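Local coordinates for clavulanic acid biosynthesis oligopeptide binding protein 2 (Streptomyces clavuligerus, PDB 2WOL), which probably binds oligopeptides as an extracellular solute-binding protein linked to clavulanic acid biosynthesis, at residues Y461-I473 against N481-D495. Residues are numbered along the deposited sequence; the frame is centred on the assembly and turned at random.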
# COMPACT_ATOMS: atom_id res chain seq x y z
N TYR A 461 4.27 6.48 -9.95
CA TYR A 461 2.93 6.32 -10.49
C TYR A 461 1.98 5.74 -9.45
O TYR A 461 0.91 6.29 -9.21
CB TYR A 461 2.89 5.45 -11.76
CG TYR A 461 1.50 5.41 -12.33
CD1 TYR A 461 1.07 6.37 -13.24
CD2 TYR A 461 0.58 4.43 -11.93
CE1 TYR A 461 -0.23 6.37 -13.74
CE2 TYR A 461 -0.72 4.41 -12.42
CZ TYR A 461 -1.11 5.38 -13.33
OH TYR A 461 -2.40 5.36 -13.82
N GLY A 462 2.39 4.62 -8.84
CA GLY A 462 1.58 3.98 -7.82
C GLY A 462 1.24 4.92 -6.68
O GLY A 462 0.12 4.91 -6.17
N PHE A 463 2.21 5.74 -6.28
CA PHE A 463 2.00 6.64 -5.16
C PHE A 463 1.15 7.87 -5.51
O PHE A 463 0.21 8.21 -4.78
CB PHE A 463 3.33 7.08 -4.54
CG PHE A 463 3.14 7.92 -3.30
CD1 PHE A 463 2.97 7.31 -2.07
CD2 PHE A 463 3.09 9.31 -3.39
CE1 PHE A 463 2.76 8.07 -0.92
CE2 PHE A 463 2.88 10.08 -2.25
CZ PHE A 463 2.72 9.46 -1.02
N LEU A 464 1.50 8.54 -6.60
CA LEU A 464 0.94 9.86 -6.87
C LEU A 464 -0.25 9.90 -7.82
O LEU A 464 -1.16 10.71 -7.62
CB LEU A 464 2.04 10.84 -7.33
CG LEU A 464 1.70 12.33 -7.30
CD1 LEU A 464 1.13 12.76 -5.94
CD2 LEU A 464 2.91 13.18 -7.66
N ALA A 465 -0.27 9.04 -8.83
CA ALA A 465 -1.36 9.10 -9.82
C ALA A 465 -2.77 8.95 -9.23
O ALA A 465 -3.66 9.70 -9.59
CB ALA A 465 -1.13 8.10 -10.95
N PRO A 466 -2.98 7.98 -8.31
CA PRO A 466 -4.33 7.88 -7.72
C PRO A 466 -4.76 9.13 -6.95
O PRO A 466 -5.95 9.38 -6.80
CB PRO A 466 -4.21 6.68 -6.78
CG PRO A 466 -3.09 5.87 -7.35
CD PRO A 466 -2.10 6.91 -7.79
N LEU A 467 -3.78 9.91 -6.50
CA LEU A 467 -4.05 11.12 -5.72
C LEU A 467 -4.35 12.36 -6.55
O LEU A 467 -5.05 13.25 -6.08
CB LEU A 467 -2.87 11.43 -4.79
CG LEU A 467 -2.49 10.42 -3.70
CD1 LEU A 467 -1.35 10.98 -2.87
CD2 LEU A 467 -3.69 10.05 -2.81
N VAL A 468 -3.80 12.43 -7.77
CA VAL A 468 -3.82 13.69 -8.53
C VAL A 468 -4.18 13.59 -10.01
O VAL A 468 -4.45 14.61 -10.66
CB VAL A 468 -2.47 14.46 -8.41
CG1 VAL A 468 -2.12 14.73 -6.94
CG2 VAL A 468 -1.33 13.72 -9.13
N ASP A 469 -4.17 12.37 -10.56
CA ASP A 469 -4.43 12.17 -11.99
C ASP A 469 -5.92 12.29 -12.25
O ASP A 469 -6.72 11.58 -11.65
CB ASP A 469 -3.88 10.80 -12.42
CG ASP A 469 -3.93 10.58 -13.93
OD1 ASP A 469 -4.97 10.89 -14.56
OD2 ASP A 469 -2.93 10.07 -14.47
N GLY A 470 -6.29 13.19 -13.16
CA GLY A 470 -7.69 13.45 -13.50
C GLY A 470 -8.45 12.24 -14.00
O GLY A 470 -9.65 12.12 -13.79
N ARG A 471 -7.73 11.34 -14.67
CA ARG A 471 -8.32 10.10 -15.19
C ARG A 471 -8.59 9.08 -14.07
O ARG A 471 -9.25 8.07 -14.30
CB ARG A 471 -7.40 9.48 -16.25
CG ARG A 471 -7.35 10.20 -17.60
CD ARG A 471 -6.36 11.38 -17.64
NE ARG A 471 -5.02 11.04 -17.15
CZ ARG A 471 -3.98 10.72 -17.91
NH1 ARG A 471 -4.09 10.68 -19.24
NH2 ARG A 471 -2.82 10.44 -17.35
N GLN A 472 -8.10 9.36 -12.86
CA GLN A 472 -8.21 8.44 -11.73
C GLN A 472 -9.28 8.84 -10.71
O GLN A 472 -9.34 8.26 -9.62
CB GLN A 472 -6.86 8.25 -11.03
CG GLN A 472 -5.78 7.61 -11.90
CD GLN A 472 -6.24 6.30 -12.52
OE1 GLN A 472 -6.95 5.51 -11.90
NE2 GLN A 472 -5.84 6.07 -13.77
N ILE A 473 -10.12 9.81 -11.05
CA ILE A 473 -11.26 10.17 -10.21
C ILE A 473 -12.30 9.06 -10.29
O ILE A 473 -12.77 8.73 -11.38
CB ILE A 473 -11.87 11.53 -10.61
CG1 ILE A 473 -10.83 12.65 -10.50
CG2 ILE A 473 -13.09 11.85 -9.74
CD1 ILE A 473 -11.18 13.90 -11.28
N ASN A 481 -8.41 10.61 -5.54
CA ASN A 481 -8.16 11.96 -6.01
C ASN A 481 -9.23 12.85 -5.39
O ASN A 481 -10.21 13.23 -6.03
CB ASN A 481 -8.18 12.01 -7.54
CG ASN A 481 -7.79 13.38 -8.09
OD1 ASN A 481 -7.82 14.38 -7.39
ND2 ASN A 481 -7.43 13.41 -9.38
N LEU A 482 -9.02 13.18 -4.12
CA LEU A 482 -10.05 13.86 -3.33
C LEU A 482 -10.37 15.28 -3.81
O LEU A 482 -11.54 15.65 -3.87
CB LEU A 482 -9.72 13.82 -1.83
CG LEU A 482 -9.53 12.44 -1.19
CD1 LEU A 482 -9.23 12.55 0.29
CD2 LEU A 482 -10.73 11.52 -1.44
N PRO A 483 -9.34 16.07 -4.17
CA PRO A 483 -9.63 17.37 -4.77
C PRO A 483 -10.24 17.28 -6.17
O PRO A 483 -10.66 18.30 -6.72
CB PRO A 483 -8.24 18.03 -4.87
CG PRO A 483 -7.38 17.27 -3.91
CD PRO A 483 -7.89 15.87 -3.99
N GLU A 484 -10.26 16.08 -6.74
CA GLU A 484 -10.67 15.87 -8.13
C GLU A 484 -9.88 16.78 -9.08
O GLU A 484 -10.44 17.43 -9.97
CB GLU A 484 -12.19 16.05 -8.30
CG GLU A 484 -12.99 15.04 -7.46
CD GLU A 484 -14.49 15.31 -7.44
OE1 GLU A 484 -15.03 15.86 -8.43
OE2 GLU A 484 -15.12 14.96 -6.42
N LEU A 485 -8.57 16.84 -8.85
CA LEU A 485 -7.67 17.57 -9.71
C LEU A 485 -7.68 16.94 -11.09
O LEU A 485 -7.51 15.73 -11.23
CB LEU A 485 -6.25 17.58 -9.14
CG LEU A 485 -5.26 18.54 -9.81
CD1 LEU A 485 -5.62 19.98 -9.51
CD2 LEU A 485 -3.83 18.24 -9.37
N ASP A 486 -7.91 17.77 -12.10
CA ASP A 486 -7.90 17.32 -13.49
C ASP A 486 -7.17 18.37 -14.33
O ASP A 486 -7.77 19.03 -15.19
CB ASP A 486 -9.33 17.09 -13.98
CG ASP A 486 -9.39 16.32 -15.29
OD1 ASP A 486 -8.35 15.80 -15.76
OD2 ASP A 486 -10.51 16.24 -15.85
N ASP A 487 -5.88 18.50 -14.06
CA ASP A 487 -5.00 19.43 -14.76
C ASP A 487 -4.39 18.70 -15.95
O ASP A 487 -3.63 17.74 -15.77
CB ASP A 487 -3.91 19.91 -13.79
CG ASP A 487 -2.95 20.92 -14.41
OD1 ASP A 487 -2.96 21.11 -15.65
OD2 ASP A 487 -2.16 21.51 -13.65
N PRO A 488 -4.74 19.13 -17.19
CA PRO A 488 -4.21 18.52 -18.41
C PRO A 488 -2.69 18.44 -18.42
O PRO A 488 -2.13 17.47 -18.94
CB PRO A 488 -4.70 19.48 -19.51
CG PRO A 488 -5.90 20.12 -18.96
CD PRO A 488 -5.68 20.23 -17.48
N GLU A 489 -2.02 19.44 -17.85
CA GLU A 489 -0.56 19.47 -17.82
C GLU A 489 0.02 18.41 -16.88
O GLU A 489 1.01 17.77 -17.20
CB GLU A 489 -0.05 20.88 -17.48
CG GLU A 489 -0.32 21.91 -18.57
CD GLU A 489 0.29 23.27 -18.27
OE1 GLU A 489 -0.22 23.98 -17.37
OE2 GLU A 489 1.28 23.64 -18.94
N VAL A 490 -0.63 18.23 -15.73
CA VAL A 490 -0.27 17.14 -14.80
C VAL A 490 -0.50 15.78 -15.47
O VAL A 490 0.39 14.93 -15.46
CB VAL A 490 -1.05 17.23 -13.46
CG1 VAL A 490 -0.91 15.93 -12.65
CG2 VAL A 490 -0.57 18.41 -12.64
N ASN A 491 -1.67 15.60 -16.07
CA ASN A 491 -1.99 14.35 -16.76
C ASN A 491 -1.00 14.02 -17.88
O ASN A 491 -0.54 12.88 -18.00
CB ASN A 491 -3.42 14.38 -17.31
CG ASN A 491 -4.48 14.57 -16.23
OD1 ASN A 491 -4.20 14.42 -15.04
ND2 ASN A 491 -5.70 14.89 -16.64
N ALA A 492 -0.64 15.04 -18.66
CA ALA A 492 0.31 14.89 -19.76
C ALA A 492 1.70 14.49 -19.25
O ALA A 492 2.34 13.62 -19.83
CB ALA A 492 0.39 16.16 -20.59
N LEU A 493 2.15 15.13 -18.17
CA LEU A 493 3.44 14.78 -17.57
C LEU A 493 3.45 13.34 -17.08
O LEU A 493 4.43 12.62 -17.30
CB LEU A 493 3.79 15.74 -16.42
CG LEU A 493 4.29 17.14 -16.77
CD1 LEU A 493 4.34 18.00 -15.52
CD2 LEU A 493 5.66 17.10 -17.43
N ILE A 494 2.37 12.92 -16.43
CA ILE A 494 2.21 11.54 -15.98
C ILE A 494 2.31 10.58 -17.18
O ILE A 494 3.06 9.61 -17.14
CB ILE A 494 0.90 11.33 -15.18
CG1 ILE A 494 0.98 12.06 -13.83
CG2 ILE A 494 0.61 9.83 -14.97
CD1 ILE A 494 -0.30 12.03 -13.01
N ASP A 495 1.57 10.89 -18.25
CA ASP A 495 1.64 10.10 -19.47
C ASP A 495 3.08 10.01 -19.99
O ASP A 495 3.52 8.94 -20.41
CB ASP A 495 0.71 10.66 -20.55
CG ASP A 495 -0.76 10.38 -20.26
OD1 ASP A 495 -1.06 9.54 -19.38
OD2 ASP A 495 -1.62 10.98 -20.94
O HOH W 1 -6.02 13.22 -3.32
O HOH W 2 -4.43 16.22 -12.84
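Helices 461-468 and 488-495 run nearly antiparallel (155°) with axes 11.4 Å apart, so direct contact is concentrated around Asp469 to Ile473; Gly470 and Asp486 bring their CA atoms to 3.9 Å. At that point Asn491 OD1 accepts the backbone N of Gly470 at 3.1 Å, the donor tilted from the carbonyl plane, while its ND2 is held by Asp486 OD1. Gly470 CA lies directly against that same Asp486 OD1, at 3.3 Å.

Arg471 lies over Asn491: the guanidinium and amide planes are only 7° apart, and Asn491 CB sits above the guanidinium centre. Bends at chi2 and chi3 fold the arginine chain back, allowing NE and NH2 to grip Asp469 side-on in the guanidinium plane. NH1 and NH2 then take Asp495 end-on, with NH2 to Asp495 OD1 at 2.8 Å. The two carboxylates thus share one cation, which would be expected to offset their mutual repulsion. Asp469 OD1 also accepts Arg471 N, closing an Asx turn.

With CG anti to the backbone N (chi1 -175°), Asn481 swings its amide inward, where ND2 bonds to Leu485 O and, weakly, to Asp469 O, both at 3.0 Å, while OD1 receives Leu485 N. Water 1 bridges Leu467 O to Leu482 N. Val468 is the bridging apolar residue, its CB 4.1 Å from Leu485 CD2 and its CG2 against Val490 CG1. Farther out, Ile494 CG2 meets the Tyr461 ring edge at CE1, and Ile473 CD1 rests on Glu484 CB, whose carboxylate pairs with Arg442.

The contact joins the residues following helix 460-468 to the first turns of helix 488-499, the Asp469-Arg471-Asp495 network forming its polar part. Helix 503-520 meets both helices through Val468 on Val517 and Leu493 on Val513, while Leu467 and Leu482 pack against strands 303-309 and 448-453 of the mixed sheet in this solute-binding fold.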